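PDB 2QR4: peptidase M3B, oligoendopeptidase F from Enterococcus faecium, which probably cleaves oligopeptides at internal bonds, as a zinc-dependent metalloendopeptidase of the mainly helical M3 family. Local coordinates for residues A[264-269]-A[428-433]; A[258-263]-A[473-478]; A[272-277]-A[284-289]. All blocks are in the same frame, centred on the assembly; numbering follows the deposited sequence.

Contact 1 of 3, residues A[264-269]-A[428-433]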
# COMPACT_ATOMS: atom_id res chain seq x y z
N HIS A 264 31.85 -18.43 7.65
CA HIS A 264 31.68 -19.41 8.71
C HIS A 264 32.89 -19.39 9.62
O HIS A 264 32.75 -19.30 10.85
CB HIS A 264 31.47 -20.82 8.14
CG HIS A 264 30.19 -20.98 7.37
ND1 HIS A 264 29.87 -22.13 6.68
CD2 HIS A 264 29.17 -20.11 7.16
CE1 HIS A 264 28.70 -21.97 6.09
NE2 HIS A 264 28.25 -20.76 6.37
N ARG A 265 34.07 -19.44 9.01
CA ARG A 265 35.33 -19.38 9.73
C ARG A 265 35.50 -18.09 10.54
O ARG A 265 35.98 -18.12 11.67
CB ARG A 265 36.49 -19.49 8.76
CG ARG A 265 37.15 -20.82 8.70
CD ARG A 265 38.65 -20.63 8.89
NE ARG A 265 39.35 -20.40 7.64
CZ ARG A 265 40.62 -20.01 7.58
NH1 ARG A 265 41.29 -19.80 8.70
NH2 ARG A 265 41.20 -19.82 6.41
N TYR A 266 35.14 -16.95 9.94
CA TYR A 266 35.25 -15.66 10.62
C TYR A 266 34.34 -15.64 11.85
O TYR A 266 34.69 -15.07 12.89
CB TYR A 266 34.91 -14.52 9.66
CG TYR A 266 35.11 -13.14 10.22
CD1 TYR A 266 36.19 -12.86 11.05
CD2 TYR A 266 34.25 -12.11 9.91
CE1 TYR A 266 36.39 -11.61 11.57
CE2 TYR A 266 34.44 -10.84 10.42
CZ TYR A 266 35.51 -10.60 11.25
OH TYR A 266 35.74 -9.33 11.76
N MSE A 267 33.19 -16.29 11.74
CA MSE A 267 32.26 -16.40 12.86
C MSE A 267 32.81 -17.29 13.99
O MSE A 267 32.68 -16.95 15.16
CB MSE A 267 30.89 -16.86 12.37
CG MSE A 267 30.21 -15.85 11.43
SE MSE A 267 29.84 -14.07 12.22
CE MSE A 267 31.50 -13.12 11.79
N GLU A 268 33.46 -18.40 13.64
CA GLU A 268 34.16 -19.20 14.65
C GLU A 268 35.16 -18.34 15.41
O GLU A 268 35.28 -18.43 16.64
CB GLU A 268 34.88 -20.41 14.04
CG GLU A 268 33.97 -21.38 13.27
CD GLU A 268 33.12 -22.32 14.17
OE1 GLU A 268 33.23 -22.29 15.42
OE2 GLU A 268 32.34 -23.10 13.58
N LEU A 269 35.89 -17.50 14.68
CA LEU A 269 36.92 -16.67 15.30
C LEU A 269 36.28 -15.69 16.26
O LEU A 269 36.72 -15.54 17.40
CB LEU A 269 37.76 -15.95 14.25
CG LEU A 269 38.77 -14.96 14.80
CD1 LEU A 269 39.73 -15.68 15.73
CD2 LEU A 269 39.51 -14.33 13.64
N TYR A 428 39.19 -4.59 8.62
CA TYR A 428 38.98 -4.97 7.22
C TYR A 428 38.00 -6.15 7.07
O TYR A 428 37.11 -6.12 6.22
CB TYR A 428 40.31 -5.33 6.52
CG TYR A 428 40.10 -5.88 5.12
CD1 TYR A 428 39.86 -5.01 4.04
CD2 TYR A 428 40.10 -7.26 4.86
CE1 TYR A 428 39.64 -5.49 2.77
CE2 TYR A 428 39.88 -7.76 3.57
CZ TYR A 428 39.65 -6.87 2.54
OH TYR A 428 39.43 -7.33 1.27
N LEU A 429 38.17 -7.19 7.89
CA LEU A 429 37.33 -8.39 7.72
C LEU A 429 35.91 -8.02 8.06
O LEU A 429 34.96 -8.52 7.45
CB LEU A 429 37.83 -9.56 8.57
CG LEU A 429 39.27 -10.02 8.28
CD1 LEU A 429 39.82 -10.85 9.42
CD2 LEU A 429 39.33 -10.78 6.97
N ASP A 430 35.77 -7.11 9.01
CA ASP A 430 34.48 -6.67 9.46
C ASP A 430 33.72 -5.88 8.38
O ASP A 430 32.54 -6.17 8.10
CB ASP A 430 34.63 -5.85 10.73
CG ASP A 430 33.31 -5.57 11.38
OD1 ASP A 430 32.59 -6.55 11.69
OD2 ASP A 430 33.00 -4.37 11.57
N GLY A 431 34.38 -4.90 7.79
CA GLY A 431 33.80 -4.15 6.68
C GLY A 431 33.42 -5.10 5.55
O GLY A 431 32.37 -4.93 4.92
N PHE A 432 34.27 -6.10 5.29
CA PHE A 432 34.01 -7.10 4.26
C PHE A 432 32.75 -7.93 4.63
O PHE A 432 31.89 -8.16 3.79
CB PHE A 432 35.25 -7.99 4.12
CG PHE A 432 35.29 -8.84 2.86
CD1 PHE A 432 34.36 -9.85 2.64
CD2 PHE A 432 36.31 -8.67 1.94
CE1 PHE A 432 34.42 -10.64 1.51
CE2 PHE A 432 36.38 -9.46 0.81
CZ PHE A 432 35.44 -10.45 0.59
N LYS A 433 32.63 -8.35 5.89
CA LYS A 433 31.43 -9.07 6.29
C LYS A 433 30.14 -8.28 5.99
O LYS A 433 29.14 -8.83 5.51
CB LYS A 433 31.48 -9.48 7.78
CG LYS A 433 30.10 -9.92 8.37
CD LYS A 433 30.03 -9.74 9.89
CE LYS A 433 29.08 -8.61 10.33
NZ LYS A 433 27.61 -8.92 10.15

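Contact 2 of 3, residues A[258-263]-A[473-478]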
# COMPACT_ATOMS: atom_id res chain seq x y z
N LYS A 258 29.70 -19.79 -2.95
CA LYS A 258 30.78 -20.75 -3.01
C LYS A 258 31.82 -20.46 -1.91
O LYS A 258 32.58 -21.36 -1.53
CB LYS A 258 31.39 -20.77 -4.42
CG LYS A 258 32.70 -21.53 -4.57
CD LYS A 258 33.24 -21.39 -6.01
CE LYS A 258 34.77 -21.50 -6.09
NZ LYS A 258 35.25 -22.91 -6.06
N HIS A 259 31.84 -19.23 -1.39
CA HIS A 259 32.82 -18.85 -0.36
C HIS A 259 32.24 -18.58 1.04
O HIS A 259 32.89 -17.95 1.87
CB HIS A 259 33.65 -17.64 -0.82
CG HIS A 259 34.51 -17.93 -2.00
ND1 HIS A 259 35.80 -18.40 -1.88
CD2 HIS A 259 34.26 -17.83 -3.33
CE1 HIS A 259 36.31 -18.59 -3.09
NE2 HIS A 259 35.40 -18.25 -3.98
N LEU A 260 31.04 -19.08 1.30
CA LEU A 260 30.44 -18.94 2.63
C LEU A 260 31.31 -19.57 3.73
O LEU A 260 31.34 -19.09 4.86
CB LEU A 260 29.02 -19.54 2.67
CG LEU A 260 28.00 -18.79 1.82
CD1 LEU A 260 26.68 -19.48 1.86
CD2 LEU A 260 27.86 -17.33 2.28
N PRO A 261 32.01 -20.67 3.41
CA PRO A 261 32.87 -21.19 4.48
C PRO A 261 33.85 -20.15 5.06
O PRO A 261 34.21 -20.25 6.23
CB PRO A 261 33.64 -22.34 3.80
CG PRO A 261 32.71 -22.80 2.68
CD PRO A 261 32.07 -21.49 2.18
N LEU A 262 34.28 -19.16 4.27
CA LEU A 262 35.12 -18.09 4.82
C LEU A 262 34.42 -17.27 5.92
O LEU A 262 35.02 -17.02 6.97
CB LEU A 262 35.61 -17.16 3.73
CG LEU A 262 36.59 -17.80 2.76
CD1 LEU A 262 36.93 -16.79 1.65
CD2 LEU A 262 37.83 -18.26 3.50
N LEU A 263 33.16 -16.87 5.69
CA LEU A 263 32.33 -16.23 6.72
C LEU A 263 32.17 -17.16 7.92
O LEU A 263 32.29 -16.72 9.07
CB LEU A 263 30.93 -15.91 6.18
CG LEU A 263 30.16 -14.64 6.60
CD1 LEU A 263 28.65 -14.86 6.58
CD2 LEU A 263 30.57 -14.09 7.93
N ALA A 473 20.98 -18.83 8.03
CA ALA A 473 21.74 -19.94 8.60
C ALA A 473 22.76 -20.44 7.59
O ALA A 473 23.86 -20.82 7.97
CB ALA A 473 20.79 -21.09 9.02
N LYS A 474 22.37 -20.44 6.31
CA LYS A 474 23.28 -20.81 5.22
C LYS A 474 24.48 -19.86 5.19
O LYS A 474 25.62 -20.29 5.04
CB LYS A 474 22.54 -20.75 3.87
CG LYS A 474 23.38 -21.19 2.66
CD LYS A 474 22.60 -21.17 1.32
CE LYS A 474 22.61 -19.76 0.70
NZ LYS A 474 22.10 -19.69 -0.72
N TYR A 475 24.20 -18.57 5.34
CA TYR A 475 25.26 -17.58 5.34
C TYR A 475 26.13 -17.64 6.58
O TYR A 475 27.34 -17.70 6.49
CB TYR A 475 24.67 -16.18 5.15
CG TYR A 475 24.58 -15.79 3.70
CD1 TYR A 475 23.67 -16.40 2.87
CD2 TYR A 475 25.42 -14.81 3.16
CE1 TYR A 475 23.58 -16.07 1.53
CE2 TYR A 475 25.33 -14.46 1.83
CZ TYR A 475 24.41 -15.10 1.02
OH TYR A 475 24.30 -14.79 -0.31
N TYR A 476 25.54 -17.68 7.76
CA TYR A 476 26.37 -17.59 8.95
C TYR A 476 26.99 -18.90 9.40
O TYR A 476 28.02 -18.88 10.07
CB TYR A 476 25.61 -16.90 10.07
CG TYR A 476 25.52 -15.41 9.80
CD1 TYR A 476 26.59 -14.56 10.10
CD2 TYR A 476 24.40 -14.86 9.20
CE1 TYR A 476 26.51 -13.19 9.85
CE2 TYR A 476 24.32 -13.51 8.94
CZ TYR A 476 25.36 -12.68 9.27
OH TYR A 476 25.26 -11.35 9.01
N GLY A 477 26.38 -20.02 9.03
CA GLY A 477 26.94 -21.32 9.39
C GLY A 477 26.68 -21.74 10.82
O GLY A 477 26.01 -21.03 11.56
N PRO A 478 27.22 -22.89 11.22
CA PRO A 478 26.91 -23.51 12.52
C PRO A 478 27.51 -22.80 13.74
O PRO A 478 27.17 -23.15 14.87
CB PRO A 478 27.50 -24.92 12.39
CG PRO A 478 28.64 -24.76 11.42
CD PRO A 478 28.20 -23.69 10.45

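Contact 3 of 3, residues A[272-277]-A[284-289]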
# COMPACT_ATOMS: atom_id res chain seq x y z
N ARG A 272 35.31 -17.50 19.44
CA ARG A 272 36.51 -17.66 20.26
C ARG A 272 36.91 -16.37 20.96
O ARG A 272 37.21 -16.39 22.15
CB ARG A 272 37.68 -18.19 19.43
CG ARG A 272 37.67 -19.71 19.24
CD ARG A 272 39.02 -20.23 18.71
NE ARG A 272 39.32 -19.69 17.38
CZ ARG A 272 38.89 -20.21 16.24
NH1 ARG A 272 38.14 -21.31 16.24
NH2 ARG A 272 39.21 -19.64 15.08
N LEU A 273 36.93 -15.26 20.24
CA LEU A 273 37.37 -14.00 20.84
C LEU A 273 36.46 -13.56 21.99
O LEU A 273 36.95 -13.12 23.03
CB LEU A 273 37.51 -12.89 19.79
CG LEU A 273 38.73 -13.02 18.87
CD1 LEU A 273 38.77 -11.91 17.83
CD2 LEU A 273 40.01 -13.01 19.67
N LEU A 274 35.15 -13.68 21.79
CA LEU A 274 34.17 -13.31 22.82
C LEU A 274 34.13 -14.31 23.96
O LEU A 274 33.78 -13.96 25.08
CB LEU A 274 32.76 -13.16 22.23
CG LEU A 274 32.61 -11.93 21.34
CD1 LEU A 274 31.26 -11.89 20.73
CD2 LEU A 274 32.91 -10.65 22.12
N GLU A 275 34.47 -15.57 23.66
CA GLU A 275 34.55 -16.61 24.68
C GLU A 275 33.19 -16.99 25.23
O GLU A 275 33.10 -17.50 26.35
CB GLU A 275 35.46 -16.19 25.84
CG GLU A 275 36.93 -16.06 25.47
CD GLU A 275 37.81 -15.83 26.70
OE1 GLU A 275 37.69 -14.76 27.33
OE2 GLU A 275 38.63 -16.72 27.02
N VAL A 276 32.14 -16.72 24.46
CA VAL A 276 30.78 -17.08 24.87
C VAL A 276 30.47 -18.53 24.52
O VAL A 276 31.04 -19.09 23.58
CB VAL A 276 29.74 -16.15 24.22
CG1 VAL A 276 29.83 -14.75 24.84
CG2 VAL A 276 29.95 -16.08 22.70
N GLU A 277 29.60 -19.15 25.30
CA GLU A 277 29.20 -20.54 25.08
C GLU A 277 28.55 -20.66 23.71
O GLU A 277 28.82 -21.61 22.98
CB GLU A 277 28.24 -21.02 26.17
CG GLU A 277 27.90 -22.50 26.11
CD GLU A 277 29.12 -23.38 26.30
OE1 GLU A 277 30.06 -22.95 27.00
OE2 GLU A 277 29.14 -24.51 25.75
N LEU A 284 27.18 -9.97 17.12
CA LEU A 284 28.03 -9.79 15.94
C LEU A 284 28.50 -8.36 15.70
O LEU A 284 29.34 -8.12 14.83
CB LEU A 284 27.35 -10.31 14.66
CG LEU A 284 26.82 -11.75 14.65
CD1 LEU A 284 26.48 -12.18 13.25
CD2 LEU A 284 27.81 -12.72 15.26
N TYR A 285 27.97 -7.40 16.45
CA TYR A 285 28.28 -5.99 16.17
C TYR A 285 29.04 -5.32 17.28
O TYR A 285 29.31 -4.13 17.22
CB TYR A 285 27.00 -5.21 15.84
CG TYR A 285 26.19 -5.88 14.77
CD1 TYR A 285 25.23 -6.83 15.08
CD2 TYR A 285 26.39 -5.57 13.42
CE1 TYR A 285 24.48 -7.46 14.09
CE2 TYR A 285 25.65 -6.19 12.42
CZ TYR A 285 24.70 -7.13 12.76
OH TYR A 285 23.97 -7.75 11.77
N THR A 286 29.38 -6.09 18.31
CA THR A 286 30.16 -5.58 19.43
C THR A 286 31.66 -5.79 19.14
O THR A 286 32.02 -6.76 18.48
CB THR A 286 29.72 -6.29 20.74
OG1 THR A 286 30.25 -5.61 21.89
CG2 THR A 286 30.14 -7.74 20.77
N PRO A 287 32.53 -4.88 19.61
CA PRO A 287 33.97 -4.97 19.26
C PRO A 287 34.61 -6.23 19.82
O PRO A 287 34.40 -6.57 20.98
CB PRO A 287 34.57 -3.74 19.95
CG PRO A 287 33.41 -2.82 20.20
CD PRO A 287 32.25 -3.72 20.47
N VAL A 288 35.38 -6.93 18.99
CA VAL A 288 36.06 -8.13 19.47
C VAL A 288 37.48 -7.82 19.90
O VAL A 288 38.07 -8.58 20.67
CB VAL A 288 36.11 -9.24 18.41
CG1 VAL A 288 34.71 -9.77 18.13
CG2 VAL A 288 36.77 -8.74 17.14
N LEU A 289 38.04 -6.71 19.41
CA LEU A 289 39.41 -6.33 19.76
C LEU A 289 39.52 -5.04 20.58
O LEU A 289 40.35 -4.94 21.49
CB LEU A 289 40.32 -6.29 18.51
CG LEU A 289 41.13 -7.55 18.17
CD1 LEU A 289 41.48 -8.35 19.42
CD2 LEU A 289 40.44 -8.47 17.19

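Contact 1 of 3, residues A[264-269]-A[428-433]
The amide of K433 donates to the carbonyl oxygen of L429 in a 2.8 Å helical bond (N to O), and the ring of Y266 presses against this same turn, its CE2 lying 3.8 Å from L429 O. Y266 carries most of the contact. With CG anti to the backbone N (chi1 -175°), its ring reaches from helix 260-274 across to helix 418-454 and comes to rest on the backbone and CB of L429. L429 CB sits over one face, displaced toward the rim: it is 4.0 Å from the centroid of the Y266 ring and 25° off the ring normal, a CH-pi contact. L429 CD1 adds a looser touch, 4.1 Å from Y266 CE1. K433 meets the ring differently, its CB standing at the edge, near the ring plane. The hydroxyl lies beyond the leucine, with Y266 OH 3.5 Å from D430 N; the CB of D430 flanks the same oxygen. A second, smaller touch comes from the selenomethionine M267, whose chain, bent at its second and third torsions, swings CE to 4.1 Å from K433 CD, the two side chains meeting at roughly a right angle.

The helices are not closely packed: the axes of the two short segments stay 11.8 Å apart and cross at -129°, so the tyrosine bridges a gap too wide for backbone contact between them. This is a helix-to-helix contact inside the helical M3 peptidase region, made largely through one tyrosine. Helix 557-579 closes one flank of this buried helix pair, with L573 touching both L269 and L429, F566 meeting L429 and F432, and E574 forming a salt bridge with R265. Y476, from helix 461-476, packs against M267 and K433.

Contact 2 of 3, residues A[258-263]-A[473-478]
L260 and L263, one turn apart, lay their methyl groups on two consecutive tyrosines. Through CH-pi packing, L260 CD2 covers one face of Y475, 3.9 Å from the ring centroid and 20° off the normal, toward the CD2 rim. One face of Y476 receives L263 CD1, toward the rim and more loosely, at 4.1 Å from Y476 CD1. The backbone is touched as well: the other L260 methyl, CD1, reaches K474 O at 3.4 Å, and L263 CD1 leans on the carbonyl of Y475.

The last turn of helix 461-476 thereby comes up against the side of the first turn of helix 260-274, within the M3 peptidase region. The former helix breaks at G477, which has positive phi and whose N still bonds to A473 O at 2.8 Å.

Aliphatic contact continues along K474, whose CG lies 3.8 Å from L260 CD1. Its chain then bends at the third torsion (chi3 84°), and the polar interactions begin: NZ is hydrogen-bonded to N257 OD1 and salt-bridged to E444. The hydroxyl of Y475 is hydrogen-bonded to that same glutamate, from helix 418-454.

Contact 3 of 3, residues A[272-277]-A[284-289]
L273 and V288 bring their CA atoms within 6.2 Å of each other where the final turn of helix 260-274 faces the irregular segment 284-289, and two residues later the chain leaves the helix at E275 with a positive phi of 69°. The meeting surfaces are apolar. L273 points toward the loop, and its CD1 touches V288 at two atoms, lying 3.8 Å from V288 CG2, with the CB of the valine equally near. Leucine and valine cross at about a right angle, so one methyl of L273 rests against the branch point of V288 and does not run alongside it. The same CD1 is 3.9 Å from L289 CD2, so one methyl touches two successive loop side chains. The first torsion of V288 (chi1 -67°) divides its methyls between the two helix residues: CG2 goes to L273, while CG1 faces L274, with L274 CG 4.4 Å from V288 CG1.

L274 extends the patch along the loop. Its CD2 comes to 4.2 Å from T286 CG2 and loosely approaches the carbonyl oxygen of P287. The threonine is split in character: OG1 lies anti to the backbone N (chi1 -168°) and is within hydrogen-bonding contact of the carbonyl oxygens of E186 and S187, which must share its one proton, while its methyl meets the leucine. The loop following the helix thus folds back on the end of that helix near the protein surface.

R270, one turn earlier on the helix, is hydrogen-bonded to the carbonyl of T286. On the flanks, V288 and L289 touch N426 of helix 418-454, and helix 190-206 supplies R193 to T286 and R190 to V276.

Overall arrangement
All three contacts share helix 260-274, contact 2 using its start, contact 1 its middle and contact 3 its end. Contacts 1 and 2 have centres about 10 Å apart and are joined by a probable hydrogen bond from H264 NE2 to K474 O, 3.0 Å. Contact 3 is centred about 11 Å from contact 1 and about 18 Å from contact 2. L284 connects it to both: its CD2 lies 3.9 Å from M267 SE, and its CD1 is 3.5 Å from Y476 CE1. None of the segments includes the HExxH sequence, expected to bind the catalytic zinc in this family, which lies on helix 361-379.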